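Local coordinates for protein ESSB (Geobacillus thermodenitrificans, PDB 4ANO) that forms an integral membrane component of the type VII secretion system, this chain being its cytoplasmic part, and probably takes part in exporting WXG100-type proteins, at residues L74-I79 with L153-G158; V110-L115 with K149-A154; A78-K81 with S86-R89; T82-R87 with D199-K204. All blocks are in the same frame, centred on the assembly; numbering follows the deposited sequence. Where two conformers were deposited one is given.

Contact 1: L74-I79 with L153-G158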
loop_
_atom_site.group_PDB
_atom_site.type_symbol
_atom_site.label_atom_id
_atom_site.label_comp_id
_atom_site.label_asym_id
_atom_site.label_seq_id
_atom_site.Cartn_x
_atom_site.Cartn_y
_atom_site.Cartn_z
ATOM N N LEU A 74 7.823 -10.598 -3.767
ATOM C CA LEU A 74 8.189 -9.605 -4.809
ATOM C C LEU A 74 7.858 -8.164 -4.359
ATOM O O LEU A 74 6.816 -7.903 -3.728
ATOM C CB LEU A 74 7.407 -9.847 -6.137
ATOM C CG LEU A 74 7.481 -10.982 -7.184
ATOM C CD1 LEU A 74 8.812 -11.654 -7.253
ATOM C CD2 LEU A 74 6.296 -11.998 -7.013
ATOM N N THR A 75 8.733 -7.237 -4.713
ATOM C CA THR A 75 8.535 -5.838 -4.419
ATOM C C THR A 75 7.574 -5.245 -5.373
ATOM O O THR A 75 7.237 -5.823 -6.421
ATOM C CB THR A 75 9.899 -5.104 -4.618
ATOM O OG1 THR A 75 10.289 -5.262 -5.994
ATOM C CG2 THR A 75 10.983 -5.810 -3.786
ATOM N N PHE A 76 7.123 -4.040 -4.991
ATOM C CA PHE A 76 6.232 -3.279 -5.821
ATOM C C PHE A 76 6.922 -3.028 -7.192
ATOM O O PHE A 76 6.325 -3.222 -8.251
ATOM C CB PHE A 76 5.956 -1.943 -5.126
ATOM C CG PHE A 76 4.907 -1.126 -5.832
ATOM C CD1 PHE A 76 5.252 -0.243 -6.870
ATOM C CD2 PHE A 76 3.538 -1.246 -5.478
ATOM C CE1 PHE A 76 4.288 0.510 -7.471
ATOM C CE2 PHE A 76 2.563 -0.428 -6.064
ATOM C CZ PHE A 76 2.967 0.440 -7.071
ATOM N N ALA A 77 8.169 -2.606 -7.183
ATOM C CA ALA A 77 8.814 -2.365 -8.492
ATOM C C ALA A 77 8.906 -3.620 -9.387
ATOM O O ALA A 77 8.729 -3.524 -10.631
ATOM C CB ALA A 77 10.128 -1.623 -8.340
ATOM N N ALA A 78 9.042 -4.829 -8.803
ATOM C CA ALA A 78 8.992 -6.042 -9.594
ATOM C C ALA A 78 7.641 -6.267 -10.281
ATOM O O ALA A 78 7.590 -6.739 -11.428
ATOM C CB ALA A 78 9.378 -7.280 -8.738
ATOM N N ILE A 79 6.541 -6.011 -9.572
ATOM C CA ILE A 79 5.244 -6.156 -10.206
ATOM C C ILE A 79 5.040 -5.131 -11.299
ATOM O O ILE A 79 4.391 -5.410 -12.304
ATOM C CB ILE A 79 4.095 -6.181 -9.151
ATOM C CG1 ILE A 79 4.484 -7.173 -8.058
ATOM C CG2 ILE A 79 2.802 -6.475 -9.835
ATOM C CD1 ILE A 79 4.630 -8.661 -8.620
ATOM N N LEU A 153 -2.531 3.929 -9.484
ATOM C CA LEU A 153 -1.996 4.612 -10.703
ATOM C C LEU A 153 -0.515 4.384 -10.870
ATOM O O LEU A 153 0.007 4.141 -11.971
ATOM C CB LEU A 153 -2.295 6.104 -10.707
ATOM C CG LEU A 153 -3.798 6.331 -10.919
ATOM C CD1 LEU A 153 -4.242 7.757 -10.628
ATOM C CD2 LEU A 153 -4.234 5.876 -12.234
ATOM N N ALA A 154 0.238 4.463 -9.788
ATOM C CA ALA A 154 1.658 4.152 -9.866
ATOM C C ALA A 154 1.912 2.704 -10.352
ATOM O O ALA A 154 2.886 2.452 -11.059
ATOM C CB ALA A 154 2.335 4.375 -8.557
ATOM N N LEU A 155 1.064 1.770 -9.975
ATOM C CA LEU A 155 1.286 0.382 -10.347
ATOM C C LEU A 155 0.848 0.087 -11.818
ATOM O O LEU A 155 1.511 -0.716 -12.502
ATOM C CB LEU A 155 0.495 -0.485 -9.396
ATOM C CG LEU A 155 0.559 -1.993 -9.564
ATOM C CD1 LEU A 155 2.023 -2.386 -9.375
ATOM C CD2 LEU A 155 -0.306 -2.678 -8.541
ATOM N N THR A 156 -0.235 0.726 -12.254
ATOM C CA THR A 156 -0.943 0.372 -13.499
ATOM C C THR A 156 -0.507 1.280 -14.631
ATOM O O THR A 156 0.252 0.868 -15.454
ATOM C CB THR A 156 -2.484 0.396 -13.339
ATOM O OG1 THR A 156 -2.923 1.697 -12.876
ATOM C CG2 THR A 156 -2.921 -0.648 -12.292
ATOM N N GLU A 157 -1.052 2.485 -14.673
ATOM C CA GLU A 157 -0.657 3.540 -15.629
ATOM C C GLU A 157 0.849 3.752 -15.588
ATOM O O GLU A 157 1.535 3.720 -16.632
ATOM C CB GLU A 157 -1.342 4.843 -15.250
ATOM C CG GLU A 157 -1.127 5.970 -16.262
ATOM C CD GLU A 157 -2.402 6.345 -17.018
ATOM O OE1 GLU A 157 -3.103 5.448 -17.568
ATOM O OE2 GLU A 157 -2.684 7.568 -17.066
ATOM N N GLY A 158 1.343 3.974 -14.381
ATOM C CA GLY A 158 2.721 4.157 -14.068
ATOM C C GLY A 158 3.467 5.240 -14.873
ATOM O O GLY A 158 4.632 5.036 -15.229
#
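Leu155 O, which accepts from Arg87 NE, belongs to the last turn of helix 141-155, where the Leu155 side chain lies on Phe76. The meeting itself is apolar. Leu155 CD1 lies over one face of the Phe76 ring in a CH-pi contact, 4.0 Å from the centroid and 22° off the ring normal, displaced toward the rim. At the far end of the ring CZ presses on Leu155 CB at 3.5 Å, while the backbone carbon of Ala154 borders the edge. Phe76 CG stands anti to the backbone N (chi1 -173°), which carries the ring out from its helix toward helix 141-155. Behind Leu155, Gly158 N bonds to Leu153 O at 2.8 Å and, with Gly158 at positive phi, closes the helix end. Phe76 is the first residue of the short helix 76-80, entered from strand 74-75. Thr75 is its N-cap: OG1 accepts from Ala78 N at 3.1 Å. The family belongs to the protein-kinase clan, and this strand-to-helix step probably corresponds to the passage from the hinge into the helical lobe. One turn on, Ile79 CG2 adds a looser touch to Leu155 CD1, at 4.2 Å. An alanine at Phe76 is likely to leave a gap beside Leu155 and strip its CD1 of the aromatic face. Phe117 of strand 115-117 packs against both Phe76 and Ile79.

Contact 2: V110-L115 with K149-A154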
loop_
_atom_site.group_PDB
_atom_site.type_symbol
_atom_site.label_atom_id
_atom_site.label_comp_id
_atom_site.label_asym_id
_atom_site.label_seq_id
_atom_site.Cartn_x
_atom_site.Cartn_y
_atom_site.Cartn_z
ATOM N N VAL A 110 -1.181 2.938 2.719
ATOM C CA VAL A 110 -0.963 2.329 1.416
ATOM C C VAL A 110 -0.003 3.194 0.593
ATOM O O VAL A 110 -0.242 4.378 0.283
ATOM C CB VAL A 110 -2.290 2.144 0.648
ATOM C CG1 VAL A 110 -2.020 1.581 -0.741
ATOM C CG2 VAL A 110 -3.252 1.272 1.481
ATOM N N CYS A 111 1.134 2.623 0.211
ATOM C CA CYS A 111 2.082 3.281 -0.663
ATOM C C CYS A 111 3.033 2.195 -1.182
ATOM O O CYS A 111 3.093 1.145 -0.562
ATOM C CB CYS A 111 2.756 4.495 -0.063
ATOM S SG CYS A 111 3.761 3.943 1.434
ATOM N N PRO A 112 3.759 2.445 -2.275
ATOM C CA PRO A 112 4.580 1.387 -2.883
ATOM C C PRO A 112 5.666 0.885 -1.933
ATOM O O PRO A 112 5.905 -0.338 -1.937
ATOM C CB PRO A 112 5.193 2.099 -4.139
ATOM C CG PRO A 112 4.022 2.990 -4.553
ATOM C CD PRO A 112 3.495 3.553 -3.220
ATOM N N GLU A 113 6.196 1.739 -1.066
ATOM C CA GLU A 113 7.315 1.342 -0.165
ATOM C C GLU A 113 6.790 0.345 0.862
ATOM O O GLU A 113 7.584 -0.412 1.488
ATOM C CB GLU A 113 7.858 2.547 0.611
ATOM C CG GLU A 113 9.188 2.295 1.251
ATOM C CD GLU A 113 9.767 3.478 2.020
ATOM O OE1 GLU A 113 9.079 4.495 2.323
ATOM O OE2 GLU A 113 10.983 3.347 2.321
ATOM N N ASN A 114 5.485 0.378 1.100
ATOM C CA ASN A 114 4.904 -0.445 2.154
ATOM C C ASN A 114 4.266 -1.733 1.694
ATOM O O ASN A 114 3.561 -2.384 2.460
ATOM C CB ASN A 114 3.897 0.387 2.946
ATOM C CG ASN A 114 3.696 -0.135 4.338
ATOM O OD1 ASN A 114 4.625 -0.676 4.989
ATOM N ND2 ASN A 114 2.460 0.030 4.835
ATOM N N LEU A 115 4.471 -2.072 0.422
ATOM C CA LEU A 115 3.796 -3.249 -0.083
ATOM C C LEU A 115 4.747 -4.299 -0.650
ATOM O O LEU A 115 5.663 -3.957 -1.368
ATOM C CB LEU A 115 2.896 -2.848 -1.213
ATOM C CG LEU A 115 1.623 -2.063 -0.902
ATOM C CD1 LEU A 115 0.981 -1.521 -2.185
ATOM C CD2 LEU A 115 0.606 -2.973 -0.143
ATOM N N LYS A 149 -5.622 5.395 -4.627
ATOM C CA LYS A 149 -5.724 5.869 -6.025
ATOM C C LYS A 149 -4.291 6.102 -6.567
ATOM O O LYS A 149 -3.955 5.649 -7.686
ATOM C CB LYS A 149 -6.537 7.160 -6.082
ATOM C CG LYS A 149 -8.075 6.924 -5.936
ATOM C CD LYS A 149 -8.764 8.315 -5.746
ATOM C CE LYS A 149 -10.293 8.242 -5.833
ATOM N NZ LYS A 149 -10.894 9.579 -5.434
ATOM N N ALA A 150 -3.457 6.755 -5.750
ATOM C CA ALA A 150 -2.108 7.086 -6.204
ATOM C C ALA A 150 -1.314 5.798 -6.396
ATOM O O ALA A 150 -0.498 5.687 -7.323
ATOM C CB ALA A 150 -1.418 8.024 -5.283
ATOM N N THR A 151 -1.449 4.874 -5.429
ATOM C CA THR A 151 -0.709 3.571 -5.486
ATOM C C THR A 151 -1.136 2.722 -6.694
ATOM O O THR A 151 -0.320 2.152 -7.458
ATOM C CB THR A 151 -0.857 2.781 -4.198
ATOM O OG1 THR A 151 -0.317 3.603 -3.153
ATOM C CG2 THR A 151 -0.091 1.453 -4.332
ATOM N N VAL A 152 -2.435 2.655 -6.921
ATOM C CA VAL A 152 -2.939 1.931 -8.085
ATOM C C VAL A 152 -2.483 2.597 -9.399
ATOM O O VAL A 152 -2.047 1.849 -10.320
ATOM C CB VAL A 152 -4.488 1.985 -8.002
ATOM C CG1 VAL A 152 -5.143 1.595 -9.373
ATOM C CG2 VAL A 152 -4.955 1.030 -6.898
ATOM N N LEU A 153 -2.531 3.929 -9.484
ATOM C CA LEU A 153 -1.996 4.612 -10.703
ATOM C C LEU A 153 -0.515 4.384 -10.870
ATOM O O LEU A 153 0.007 4.141 -11.971
ATOM C CB LEU A 153 -2.295 6.104 -10.707
ATOM C CG LEU A 153 -3.798 6.331 -10.919
ATOM C CD1 LEU A 153 -4.242 7.757 -10.628
ATOM C CD2 LEU A 153 -4.234 5.876 -12.234
ATOM N N ALA A 154 0.238 4.463 -9.788
ATOM C CA ALA A 154 1.658 4.152 -9.866
ATOM C C ALA A 154 1.912 2.704 -10.352
ATOM O O ALA A 154 2.886 2.452 -11.059
ATOM C CB ALA A 154 2.335 4.375 -8.557
#
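Thr151 on helix 141-155 is the residue on which Val110, Cys111, Pro112 and Leu115 converge, with Cys111 and Thr151 CA atoms 5.6 Å apart. Van der Waals contacts carry the interface. Leu115 CD1 and Thr151 CG2 come tip to tip at 3.8 Å. On the same threonine, Val110 CG1 approaches obliquely, 3.8 Å from CB. Pro112 runs past in the opposite direction and brings its CD to 3.8 Å from OG1. The hydroxyl has chi1 -60°, next to the backbone N, a rotation that aims OG1 at the loop backbone, 3.5 Å from Cys111 CA. The polar contacts bypass the loop-to-Thr151 pairs: OG1 bonds back to Glu147 O in its own helix, satisfying the buried hydroxyl, while Glu147 OE1 accepts from Val110 N. A glycine in place of Thr151 would probably open a gap between the helix and Val110, Pro112 and Leu115 and leave Glu147 O without its hydroxyl partner.

Within the loop, Asn114 N bonds to Cys111 O at 3.0 Å in a 3-10 turn. The run from Pro112 to Leu115 recalls the catalytic loop of protein kinases, and Ile109 and Cys111 probably occupy the positions of the kinase Asp and Lys, consistent with a pseudokinase. As in kinases, the Asn side chain holds the loop from within, here through Asn114 ND2 to Ile109 O. Leu94 of helix 84-98 touches Val110 and Thr151, Phe162 of helix 162-168 packs on Pro112 and Thr151, and helix 10-15 covers Cys111.

Contact 3: A78-K81 with S86-R89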
loop_
_atom_site.group_PDB
_atom_site.type_symbol
_atom_site.label_atom_id
_atom_site.label_comp_id
_atom_site.label_asym_id
_atom_site.label_seq_id
_atom_site.Cartn_x
_atom_site.Cartn_y
_atom_site.Cartn_z
ATOM N N ALA A 78 9.042 -4.829 -8.803
ATOM C CA ALA A 78 8.992 -6.042 -9.594
ATOM C C ALA A 78 7.641 -6.267 -10.281
ATOM O O ALA A 78 7.590 -6.739 -11.428
ATOM C CB ALA A 78 9.378 -7.280 -8.738
ATOM N N ILE A 79 6.541 -6.011 -9.572
ATOM C CA ILE A 79 5.244 -6.156 -10.206
ATOM C C ILE A 79 5.040 -5.131 -11.299
ATOM O O ILE A 79 4.391 -5.410 -12.304
ATOM C CB ILE A 79 4.095 -6.181 -9.151
ATOM C CG1 ILE A 79 4.484 -7.173 -8.058
ATOM C CG2 ILE A 79 2.802 -6.475 -9.835
ATOM C CD1 ILE A 79 4.630 -8.661 -8.620
ATOM N N ARG A 80 5.588 -3.943 -11.100
ATOM C CA ARG A 80 5.510 -2.840 -12.082
ATOM C C ARG A 80 6.111 -3.264 -13.466
ATOM O O ARG A 80 5.717 -2.749 -14.522
ATOM C CB ARG A 80 6.139 -1.550 -11.476
ATOM C CG ARG A 80 6.197 -0.224 -12.384
ATOM C CD ARG A 80 4.860 0.377 -12.974
ATOM N NE ARG A 80 5.163 1.439 -13.962
ATOM C CZ ARG A 80 5.434 1.216 -15.250
ATOM N NH1 ARG A 80 5.411 -0.040 -15.739
ATOM N NH2 ARG A 80 5.693 2.237 -16.070
ATOM N N LYS A 81 6.970 -4.270 -13.440
ATOM C CA LYS A 81 7.556 -4.821 -14.670
ATOM C C LYS A 81 6.743 -5.864 -15.424
ATOM O O LYS A 81 7.149 -6.272 -16.541
ATOM C CB LYS A 81 8.934 -5.429 -14.394
ATOM C CG LYS A 81 9.862 -4.398 -13.785
ATOM C CD LYS A 81 11.150 -5.153 -13.467
ATOM C CE LYS A 81 12.157 -4.273 -12.696
ATOM N NZ LYS A 81 12.395 -2.892 -13.216
ATOM N N SER A 86 -1.718 -7.929 -15.723
ATOM C CA SER A 86 -1.292 -8.375 -14.431
ATOM C C SER A 86 -1.246 -7.294 -13.317
ATOM O O SER A 86 -1.558 -7.533 -12.134
ATOM C CB SER A 86 0.157 -8.738 -14.623
ATOM O OG SER A 86 0.661 -9.069 -13.371
ATOM N N ARG A 87 -0.687 -6.155 -13.684
ATOM C CA ARG A 87 -0.734 -5.027 -12.719
ATOM C C ARG A 87 -2.146 -4.597 -12.331
ATOM O O ARG A 87 -2.391 -4.213 -11.169
ATOM C CB ARG A 87 0.083 -3.867 -13.286
ATOM C CG ARG A 87 1.604 -4.056 -13.135
ATOM C CD ARG A 87 2.403 -3.606 -14.387
ATOM N NE ARG A 87 2.095 -2.267 -14.930
ATOM C CZ ARG A 87 2.377 -1.902 -16.187
ATOM N NH1 ARG A 87 2.945 -2.755 -17.027
ATOM N NH2 ARG A 87 2.083 -0.663 -16.624
ATOM N N ILE A 88 -3.091 -4.597 -13.278
ATOM C CA ILE A 88 -4.487 -4.175 -12.924
ATOM C C ILE A 88 -5.115 -5.224 -12.026
ATOM O O ILE A 88 -5.883 -4.875 -11.107
ATOM C CB ILE A 88 -5.419 -4.042 -14.170
ATOM C CG1 ILE A 88 -4.943 -2.883 -15.021
ATOM C CG2 ILE A 88 -6.967 -3.830 -13.723
ATOM C CD1 ILE A 88 -5.562 -2.998 -16.468
ATOM N N ARG A 89 -4.751 -6.507 -12.210
ATOM C CA ARG A 89 -5.358 -7.551 -11.360
ATOM C C ARG A 89 -4.827 -7.368 -9.962
ATOM O O ARG A 89 -5.586 -7.542 -8.990
ATOM C CB ARG A 89 -5.068 -8.969 -11.893
ATOM C CG ARG A 89 -6.146 -9.425 -12.948
ATOM C CD ARG A 89 -5.759 -10.766 -13.637
ATOM N NE ARG A 89 -6.649 -11.123 -14.772
ATOM C CZ ARG A 89 -6.317 -11.960 -15.777
ATOM N NH1 ARG A 89 -5.112 -12.537 -15.821
ATOM N NH2 ARG A 89 -7.186 -12.223 -16.764
#
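Ile79 and Arg87 bring their CA atoms to 6.6 Å where helix 76-80 and helix 84-98 are joined by a short turn. Arg87 points its side chain across this gap. Its CG packs against Ile79 O at 3.2 Å, and its CD touches Arg80 O at 3.4 Å, so the aliphatic part runs over the carbonyls of Ile79 and Arg80. Bends at chi2 (139°) and chi3 (50°) then turn the guanidinium alongside that of Arg80. The two groups stack nearly flat, centres 4.5 Å apart and planes 24° from parallel, with Arg80 NH1 sitting over one face of the Arg87 group, offset toward its rim. This is an arginine-arginine stack across the short turn joining helix 76-80 to helix 84-98. Its charges probably tolerate one another because carbonyls at the C-terminal end of helix 141-155 and just beyond it serve both: Arg87 NE and NH2 donate to Leu155 O and Thr156 O, and Arg80 NH2 to Gly158 O. The paired bonds hold the Arg87 group in its orientation, whereas Arg80 is tied here through NH2 alone, its CD packing on Ala154 O. Nearer the backbone, Ile79 CG2 lies 4.3 Å from Arg87 CG, and Leu121 also touches Ile79.

Contact 4: T82-R87 with D199-K204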
loop_
_atom_site.group_PDB
_atom_site.type_symbol
_atom_site.label_atom_id
_atom_site.label_comp_id
_atom_site.label_asym_id
_atom_site.label_seq_id
_atom_site.Cartn_x
_atom_site.Cartn_y
_atom_site.Cartn_z
ATOM N N THR A 82 5.682 -6.384 -14.805
ATOM C CA THR A 82 4.808 -7.384 -15.406
ATOM C C THR A 82 3.914 -6.688 -16.412
ATOM O O THR A 82 3.956 -5.455 -16.537
ATOM C CB THR A 82 3.971 -8.144 -14.337
ATOM O OG1 THR A 82 3.143 -7.244 -13.580
ATOM C CG2 THR A 82 4.874 -8.850 -13.332
ATOM N N THR A 83 3.149 -7.490 -17.132
ATOM C CA THR A 83 2.071 -7.083 -18.023
ATOM C C THR A 83 1.088 -6.036 -17.417
ATOM O O THR A 83 0.813 -6.106 -16.230
ATOM C CB THR A 83 1.352 -8.400 -18.320
ATOM O OG1 THR A 83 1.891 -8.979 -19.529
ATOM C CG2 THR A 83 -0.097 -8.240 -18.424
ATOM N N LEU A 84 0.566 -5.092 -18.219
ATOM C CA LEU A 84 -0.500 -4.193 -17.750
ATOM C C LEU A 84 -1.636 -4.999 -17.125
ATOM O O LEU A 84 -2.097 -4.679 -16.029
ATOM C CB LEU A 84 -1.034 -3.268 -18.852
ATOM C CG LEU A 84 -2.112 -2.280 -18.400
ATOM C CD1 LEU A 84 -1.608 -1.415 -17.205
ATOM C CD2 LEU A 84 -2.467 -1.392 -19.549
ATOM N N LEU A 85 -2.061 -6.087 -17.789
ATOM C CA LEU A 85 -3.175 -6.909 -17.309
ATOM C C LEU A 85 -2.938 -7.451 -15.892
ATOM O O LEU A 85 -3.759 -7.367 -14.926
ATOM C CB LEU A 85 -3.455 -8.092 -18.277
ATOM C CG LEU A 85 -4.554 -9.077 -17.820
ATOM C CD1 LEU A 85 -5.928 -8.477 -17.513
ATOM C CD2 LEU A 85 -4.698 -10.236 -18.848
ATOM N N SER A 86 -1.718 -7.929 -15.723
ATOM C CA SER A 86 -1.292 -8.375 -14.431
ATOM C C SER A 86 -1.246 -7.294 -13.317
ATOM O O SER A 86 -1.558 -7.533 -12.134
ATOM C CB SER A 86 0.157 -8.738 -14.623
ATOM O OG SER A 86 0.661 -9.069 -13.371
ATOM N N ARG A 87 -0.687 -6.155 -13.684
ATOM C CA ARG A 87 -0.734 -5.027 -12.719
ATOM C C ARG A 87 -2.146 -4.597 -12.331
ATOM O O ARG A 87 -2.391 -4.213 -11.169
ATOM C CB ARG A 87 0.083 -3.867 -13.286
ATOM C CG ARG A 87 1.604 -4.056 -13.135
ATOM C CD ARG A 87 2.403 -3.606 -14.387
ATOM N NE ARG A 87 2.095 -2.267 -14.930
ATOM C CZ ARG A 87 2.377 -1.902 -16.187
ATOM N NH1 ARG A 87 2.945 -2.755 -17.027
ATOM N NH2 ARG A 87 2.083 -0.663 -16.624
ATOM N N ASP A 199 -11.323 -5.803 -17.763
ATOM C CA ASP A 199 -12.089 -6.434 -18.872
ATOM C C ASP A 199 -11.576 -5.945 -20.228
ATOM O O ASP A 199 -11.316 -6.737 -21.135
ATOM C CB ASP A 199 -13.628 -6.166 -18.792
ATOM C CG ASP A 199 -14.331 -6.977 -17.683
ATOM O OD1 ASP A 199 -13.708 -7.914 -17.135
ATOM O OD2 ASP A 199 -15.515 -6.653 -17.337
ATOM N N GLU A 200 -11.392 -4.630 -20.365
ATOM C CA GLU A 200 -10.911 -4.042 -21.601
ATOM C C GLU A 200 -9.543 -4.572 -21.950
ATOM O O GLU A 200 -9.242 -4.979 -23.118
ATOM C CB GLU A 200 -10.888 -2.515 -21.476
ATOM C CG GLU A 200 -12.279 -1.913 -21.520
ATOM C CD GLU A 200 -12.275 -0.413 -21.314
ATOM O OE1 GLU A 200 -11.201 0.176 -21.003
ATOM O OE2 GLU A 200 -13.368 0.181 -21.474
ATOM N N GLU A 201 -8.696 -4.600 -20.922
ATOM C CA GLU A 201 -7.336 -4.997 -21.143
ATOM C C GLU A 201 -7.226 -6.499 -21.401
ATOM O O GLU A 201 -6.429 -6.929 -22.228
ATOM C CB GLU A 201 -6.462 -4.648 -19.916
ATOM C CG GLU A 201 -5.021 -4.954 -20.220
ATOM C CD GLU A 201 -4.411 -4.106 -21.397
ATOM O OE1 GLU A 201 -4.957 -3.034 -21.777
ATOM O OE2 GLU A 201 -3.301 -4.467 -21.902
ATOM N N GLU A 202 -8.060 -7.299 -20.751
ATOM C CA GLU A 202 -8.060 -8.761 -21.012
ATOM C C GLU A 202 -8.504 -9.063 -22.478
ATOM O O GLU A 202 -7.902 -9.913 -23.121
ATOM C CB GLU A 202 -9.017 -9.495 -20.057
ATOM C CG GLU A 202 -9.168 -10.970 -20.362
ATOM C CD GLU A 202 -9.907 -11.790 -19.320
ATOM O OE1 GLU A 202 -9.647 -11.606 -18.096
ATOM O OE2 GLU A 202 -10.683 -12.656 -19.722
ATOM N N ALA A 203 -9.479 -8.323 -22.985
ATOM C CA ALA A 203 -9.943 -8.550 -24.401
ATOM C C ALA A 203 -8.773 -8.250 -25.337
ATOM O O ALA A 203 -8.510 -9.014 -26.302
ATOM C CB ALA A 203 -11.156 -7.664 -24.684
ATOM N N LYS A 204 -7.983 -7.217 -25.041
ATOM C CA LYS A 204 -6.822 -6.860 -25.908
ATOM C C LYS A 204 -5.741 -7.924 -25.952
ATOM O O LYS A 204 -5.196 -8.211 -26.979
ATOM C CB LYS A 204 -6.215 -5.496 -25.529
ATOM C CG LYS A 204 -7.105 -4.284 -25.906
ATOM C CD LYS A 204 -6.504 -2.962 -25.379
ATOM C CE LYS A 204 -7.368 -1.748 -25.730
ATOM N NZ LYS A 204 -6.890 -0.501 -25.027
HETATM O O HOH W 1 -1.433 -6.317 -20.704
#
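Glu201 reaches from helix 187-207 to the first turn of helix 84-98, where Leu84 and Leu85 receive it. Its CB, at the base, packs on Ile88 CD1. CG follows anti to the backbone N (chi1 -175°) and settles 4.0 Å from both Leu85 CA and Leu85 CB. A bend at chi2 turns the chain toward Leu84, crossing that side chain at about a right angle, with CD 3.8 Å from Leu84 CD2. OE1 then touches the same methyl at 3.7 Å. OE2 accepts from a water at 2.9 Å, and that water in turn accepts from Leu85 N at 3.0 Å. A second, apolar touch runs from Leu85 CD1 to Glu202 CB at 4.1 Å. The carboxylate of Glu202 turns to Arg206 and Arg89 in salt bridges, the latter a further tie between the helices. From within helix 84-98, Arg87 NH1 reaches back to Thr82 O in the preceding turn, 2.9 Å away and in the carbonyl plane. The pattern is that of a surface helix-helix packing in which a carboxylate of one helix serves, through water, a backbone N-H in the first turn of another, and is probably favoured by the helix dipole there.

Along the chain the first segments of contacts 1, 3 and 4 form one run, 74-79, 78-81 and 82-87, from helix 76-80 into helix 84-98; loop 110-115, helix 141-155 and, last, 199-204 follow. Contacts 1 and 3 share Ala78 and Ile79, their centres about 5 Å apart; contacts 3 and 4 share Ser86 and Arg87, centres about 9 Å apart. Contact 2 joins contact 1 through helix 141-155, centres about 8 Å apart, and Phe76 touches Pro112, Leu115 and Thr151. The centres of contacts 4 and 2 are about 19 Å apart. Together they tie these helices, loop 110-115 and helix 187-207 into what is probably the helical lobe of a kinase-like cytoplasmic domain.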